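Local structure of benzyl alcohol dehydrogenase (Acinetobacter calcoaceticus, 1F8F) at residues Q176-A185 / V314-I325. The protein catalyses the NAD-dependent oxidation of aryl alcohols such as benzyl alcohol to the aldehyde, as a zinc-containing medium-chain alcohol dehydrogenase. Numbering follows the deposited sequence. Where two conformers were deposited one is given.
Sequences QTGAGACINA and VVEGSGSPKKFI. With NAD (nicotinamide-adenine-dinucleotide), chain F.
With chi1 at -162°, Phe324 points its CG directly away from its own N, and Asn184 swings CG beside its own N (chi1 -52°), which sets the amide over the phenyl ring. This joins helix 174-186 to the loop that leaves the last strand of the Rossmann sheet and to helix 321-333; the two helix segments lie nearly at right angles. Phe324 is a knob in a hole formed by Ala179, Gly180, Ile183 and Asn184. Asn184 ND2 lies 3.8 Å above the Phe324 ring plane, over the centre. Ile183 CD1 meets the ring edge, 4.1 Å from Phe324 CZ. Asn184 ND2 also gives weak hydrogen bonds to Gly317 O and water 1, which donates to Glu316 O. Two glycines let the backbones close, with Gly180 CA 3.9 Å from Gly317 CA. Gln176 lays OE1 against Pro321 CB and Ile325 CG1, while its NE2 is hydrogen-bonded to Ser90 OG. Thr177 OG1, hydrogen-bonded to Cys173 O, touches nicotinamide C4N at 3.5 Å. Cys173 is a ligand of the zinc ion that Cys44 and His65 also bind. The loop grips the NAD carboxamide at both ends: N7N donates to Val314 O (3.3 Å), and O7N accepts from Glu316 N at 2.7 Å with an N-H...O angle of 160°.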
loop_
_atom_site.group_PDB
_atom_site.type_symbol
_atom_site.label_atom_id
_atom_site.label_comp_id
_atom_site.label_asym_id
_atom_site.label_seq_id
_atom_site.Cartn_x
_atom_site.Cartn_y
_atom_site.Cartn_z
ATOM N N GLN A 176 19.904 -2.353 12.460
ATOM C CA GLN A 176 18.524 -2.004 12.201
ATOM C C GLN A 176 18.446 -1.113 10.970
ATOM O O GLN A 176 17.472 -1.183 10.197
ATOM C CB GLN A 176 17.744 -1.371 13.360
ATOM C CG GLN A 176 17.997 0.067 13.792
ATOM C CD GLN A 176 17.064 0.501 14.918
ATOM O OE1 GLN A 176 16.080 -0.206 15.158
ATOM N NE2 GLN A 176 17.276 1.576 15.679
ATOM N N THR A 177 19.485 -0.299 10.769
ATOM C CA THR A 177 19.448 0.636 9.644
ATOM C C THR A 177 19.479 -0.133 8.323
ATOM O O THR A 177 18.709 0.094 7.386
ATOM C CB THR A 177 20.607 1.671 9.654
ATOM O OG1 THR A 177 20.509 2.581 10.750
ATOM C CG2 THR A 177 20.601 2.515 8.375
ATOM N N GLY A 178 20.362 -1.086 8.235
ATOM C CA GLY A 178 20.523 -1.847 7.009
ATOM C C GLY A 178 19.419 -2.851 6.770
ATOM O O GLY A 178 18.958 -2.943 5.609
ATOM N N ALA A 179 19.094 -3.604 7.823
ATOM C CA ALA A 179 18.031 -4.613 7.717
ATOM C C ALA A 179 16.685 -3.944 7.485
ATOM O O ALA A 179 15.867 -4.387 6.670
ATOM C CB ALA A 179 17.909 -5.455 9.010
ATOM N N GLY A 180 16.447 -2.860 8.219
ATOM C CA GLY A 180 15.217 -2.084 8.097
ATOM C C GLY A 180 15.030 -1.463 6.725
ATOM O O GLY A 180 13.899 -1.377 6.237
ATOM N N ALA A 181 16.090 -1.033 6.031
ATOM C CA ALA A 181 15.907 -0.368 4.723
ATOM C C ALA A 181 15.268 -1.349 3.753
ATOM O O ALA A 181 14.464 -1.085 2.866
ATOM C CB ALA A 181 17.293 0.010 4.277
ATOM N N CYS A 182 15.774 -2.612 3.859
ATOM C CA CYS A 182 15.172 -3.672 3.029
ATOM C C CYS A 182 13.800 -4.094 3.508
ATOM O O CYS A 182 12.828 -4.190 2.729
ATOM C CB CYS A 182 16.163 -4.806 3.138
ATOM S SG CYS A 182 17.439 -4.969 1.902
ATOM N N ILE A 183 13.622 -4.385 4.791
ATOM C CA ILE A 183 12.345 -4.929 5.275
ATOM C C ILE A 183 11.273 -3.854 5.384
ATOM O O ILE A 183 10.139 -4.146 4.956
ATOM C CB ILE A 183 12.477 -5.717 6.598
ATOM C CG1 ILE A 183 13.195 -7.076 6.357
ATOM C CG2 ILE A 183 11.125 -6.041 7.254
ATOM C CD1 ILE A 183 13.903 -7.686 7.548
ATOM N N ASN A 184 11.512 -2.704 5.999
ATOM C CA ASN A 184 10.459 -1.720 6.216
ATOM C C ASN A 184 10.341 -0.684 5.119
ATOM O O ASN A 184 9.223 -0.245 4.845
ATOM C CB ASN A 184 10.631 -0.948 7.532
ATOM C CG ASN A 184 10.814 -1.841 8.732
ATOM O OD1 ASN A 184 10.070 -2.793 8.863
ATOM N ND2 ASN A 184 11.817 -1.590 9.607
ATOM N N ALA A 185 11.498 -0.282 4.566
ATOM C CA ALA A 185 11.439 0.865 3.648
ATOM C C ALA A 185 11.269 0.409 2.214
ATOM O O ALA A 185 10.281 0.745 1.578
ATOM C CB ALA A 185 12.658 1.776 3.785
ATOM N N VAL A 314 16.191 7.388 3.667
ATOM C CA VAL A 314 15.832 6.551 4.810
ATOM C C VAL A 314 16.693 6.799 6.061
ATOM O O VAL A 314 17.920 6.681 5.984
ATOM C CB VAL A 314 15.983 5.058 4.451
ATOM C CG1 VAL A 314 15.876 4.169 5.687
ATOM C CG2 VAL A 314 14.969 4.566 3.418
ATOM N N VAL A 315 16.076 7.013 7.208
ATOM C CA VAL A 315 16.736 7.197 8.511
ATOM C C VAL A 315 16.471 5.982 9.398
ATOM O O VAL A 315 15.324 5.556 9.581
ATOM C CB VAL A 315 16.199 8.429 9.310
ATOM C CG1 VAL A 315 16.946 8.720 10.619
ATOM C CG2 VAL A 315 16.226 9.698 8.474
ATOM N N GLU A 316 17.531 5.357 9.920
ATOM C CA GLU A 316 17.470 4.247 10.826
ATOM C C GLU A 316 16.531 3.131 10.404
ATOM O O GLU A 316 16.021 2.363 11.242
ATOM C CB GLU A 316 17.048 4.742 12.239
ATOM C CG GLU A 316 17.992 5.795 12.789
ATOM C CD GLU A 316 19.165 5.129 13.538
ATOM O OE1 GLU A 316 19.191 3.898 13.770
ATOM O OE2 GLU A 316 20.083 5.851 13.907
ATOM N N GLY A 317 16.421 2.864 9.101
ATOM C CA GLY A 317 15.656 1.747 8.590
ATOM C C GLY A 317 14.155 1.990 8.600
ATOM O O GLY A 317 13.423 1.028 8.278
ATOM N N SER A 318 13.645 3.167 8.867
ATOM C CA SER A 318 12.209 3.421 8.958
ATOM C C SER A 318 11.381 2.509 9.849
ATOM O O SER A 318 10.163 2.485 9.607
ATOM C CB SER A 318 11.616 3.412 7.534
ATOM O OG SER A 318 12.387 4.315 6.728
ATOM N N GLY A 319 11.797 1.761 10.884
ATOM C CA GLY A 319 10.642 1.015 11.503
ATOM C C GLY A 319 10.228 1.705 12.803
ATOM O O GLY A 319 10.373 2.893 13.027
ATOM N N SER A 320 9.751 0.858 13.686
ATOM C CA SER A 320 9.522 1.220 15.084
ATOM C C SER A 320 10.438 0.239 15.827
ATOM O O SER A 320 10.277 -0.978 15.773
ATOM C CB SER A 320 8.066 1.170 15.489
ATOM O OG SER A 320 7.953 0.868 16.889
ATOM N N PRO A 321 11.489 0.759 16.468
ATOM C CA PRO A 321 12.491 -0.054 17.136
ATOM C C PRO A 321 11.985 -0.996 18.227
ATOM O O PRO A 321 12.515 -2.123 18.328
ATOM C CB PRO A 321 13.532 0.924 17.661
ATOM C CG PRO A 321 13.270 2.169 16.888
ATOM C CD PRO A 321 11.847 2.199 16.438
ATOM N N LYS A 322 10.983 -0.580 19.000
ATOM C CA LYS A 322 10.343 -1.335 20.037
ATOM C C LYS A 322 9.674 -2.606 19.474
ATOM O O LYS A 322 9.597 -3.613 20.180
ATOM C CB LYS A 322 9.247 -0.510 20.743
ATOM C CG LYS A 322 9.723 0.428 21.837
ATOM C CD LYS A 322 9.481 -0.142 23.268
ATOM C CE LYS A 322 10.590 0.574 24.084
ATOM N NZ LYS A 322 10.548 0.338 25.552
ATOM N N LYS A 323 9.298 -2.559 18.198
ATOM C CA LYS A 323 8.787 -3.680 17.465
ATOM C C LYS A 323 9.856 -4.446 16.668
ATOM O O LYS A 323 9.974 -5.657 16.780
ATOM C CB LYS A 323 7.711 -3.229 16.445
ATOM C CG LYS A 323 6.925 -4.406 15.906
ATOM C CD LYS A 323 6.177 -4.063 14.601
ATOM C CE LYS A 323 5.312 -5.286 14.228
ATOM N NZ LYS A 323 4.516 -4.998 13.018
ATOM N N PHE A 324 10.646 -3.779 15.833
ATOM C CA PHE A 324 11.659 -4.337 14.957
ATOM C C PHE A 324 12.881 -4.957 15.633
ATOM O O PHE A 324 13.393 -5.972 15.117
ATOM C CB PHE A 324 12.118 -3.251 13.940
ATOM C CG PHE A 324 12.819 -3.817 12.725
ATOM C CD1 PHE A 324 12.280 -4.838 11.967
ATOM C CD2 PHE A 324 14.063 -3.340 12.307
ATOM C CE1 PHE A 324 12.936 -5.352 10.849
ATOM C CE2 PHE A 324 14.706 -3.824 11.198
ATOM C CZ PHE A 324 14.152 -4.849 10.433
ATOM N N ILE A 325 13.421 -4.344 16.695
ATOM C CA ILE A 325 14.615 -4.866 17.358
ATOM C C ILE A 325 14.397 -6.278 17.852
ATOM O O ILE A 325 15.203 -7.152 17.527
ATOM C CB ILE A 325 15.256 -3.953 18.404
ATOM C CG1 ILE A 325 16.133 -2.921 17.635
ATOM C CG2 ILE A 325 16.145 -4.690 19.430
ATOM C CD1 ILE A 325 16.446 -1.800 18.605
HETATM P PA NAD F . 31.494 1.282 6.912
HETATM O O1A NAD F . 31.542 0.051 7.762
HETATM O O2A NAD F . 32.693 2.130 6.864
HETATM O O5B NAD F . 30.930 0.936 5.469
HETATM C C5B NAD F . 30.885 1.699 4.239
HETATM C C4B NAD F . 31.571 0.947 3.107
HETATM O O4B NAD F . 31.616 1.810 1.922
HETATM C C3B NAD F . 33.018 0.485 3.349
HETATM O O3B NAD F . 33.133 -0.932 3.350
HETATM C C2B NAD F . 33.842 1.052 2.195
HETATM O O2B NAD F . 34.796 0.149 1.623
HETATM C C1B NAD F . 32.744 1.395 1.174
HETATM N N9A NAD F . 33.097 2.449 0.230
HETATM C C8A NAD F . 33.548 3.719 0.482
HETATM N N7A NAD F . 33.770 4.423 -0.629
HETATM C C5A NAD F . 33.456 3.541 -1.649
HETATM C C6A NAD F . 33.481 3.662 -3.050
HETATM N N6A NAD F . 33.834 4.755 -3.722
HETATM N N1A NAD F . 33.085 2.586 -3.777
HETATM C C2A NAD F . 32.711 1.446 -3.118
HETATM N N3A NAD F . 32.651 1.239 -1.837
HETATM C C4A NAD F . 33.047 2.323 -1.146
HETATM O O3 NAD F . 30.243 2.158 7.484
HETATM P PN NAD F . 28.851 1.581 8.007
HETATM O O1N NAD F . 28.391 0.467 7.156
HETATM O O2N NAD F . 28.980 1.226 9.427
HETATM O O5D NAD F . 27.945 2.918 7.813
HETATM C C5D NAD F . 27.461 3.244 6.499
HETATM C C4D NAD F . 27.038 4.656 6.314
HETATM O O4D NAD F . 25.654 4.890 6.729
HETATM C C3D NAD F . 27.854 5.840 6.845
HETATM O O3D NAD F . 27.640 6.969 5.977
HETATM C C2D NAD F . 27.089 6.125 8.146
HETATM O O2D NAD F . 27.403 7.370 8.750
HETATM C C1D NAD F . 25.686 6.088 7.520
HETATM N N1N NAD F . 24.674 5.867 8.548
HETATM C C2N NAD F . 23.424 6.305 8.249
HETATM C C3N NAD F . 22.415 6.072 9.164
HETATM C C7N NAD F . 20.928 6.512 8.920
HETATM O O7N NAD F . 20.088 6.301 9.793
HETATM N N7N NAD F . 20.690 7.116 7.701
HETATM C C4N NAD F . 22.671 5.360 10.373
HETATM C C5N NAD F . 23.798 4.518 10.243
HETATM C C6N NAD F . 24.852 4.715 9.375
HETATM O O HOH W 1 14.246 -0.266 10.939
HETATM O O HOH W 2 8.312 1.732 6.923
#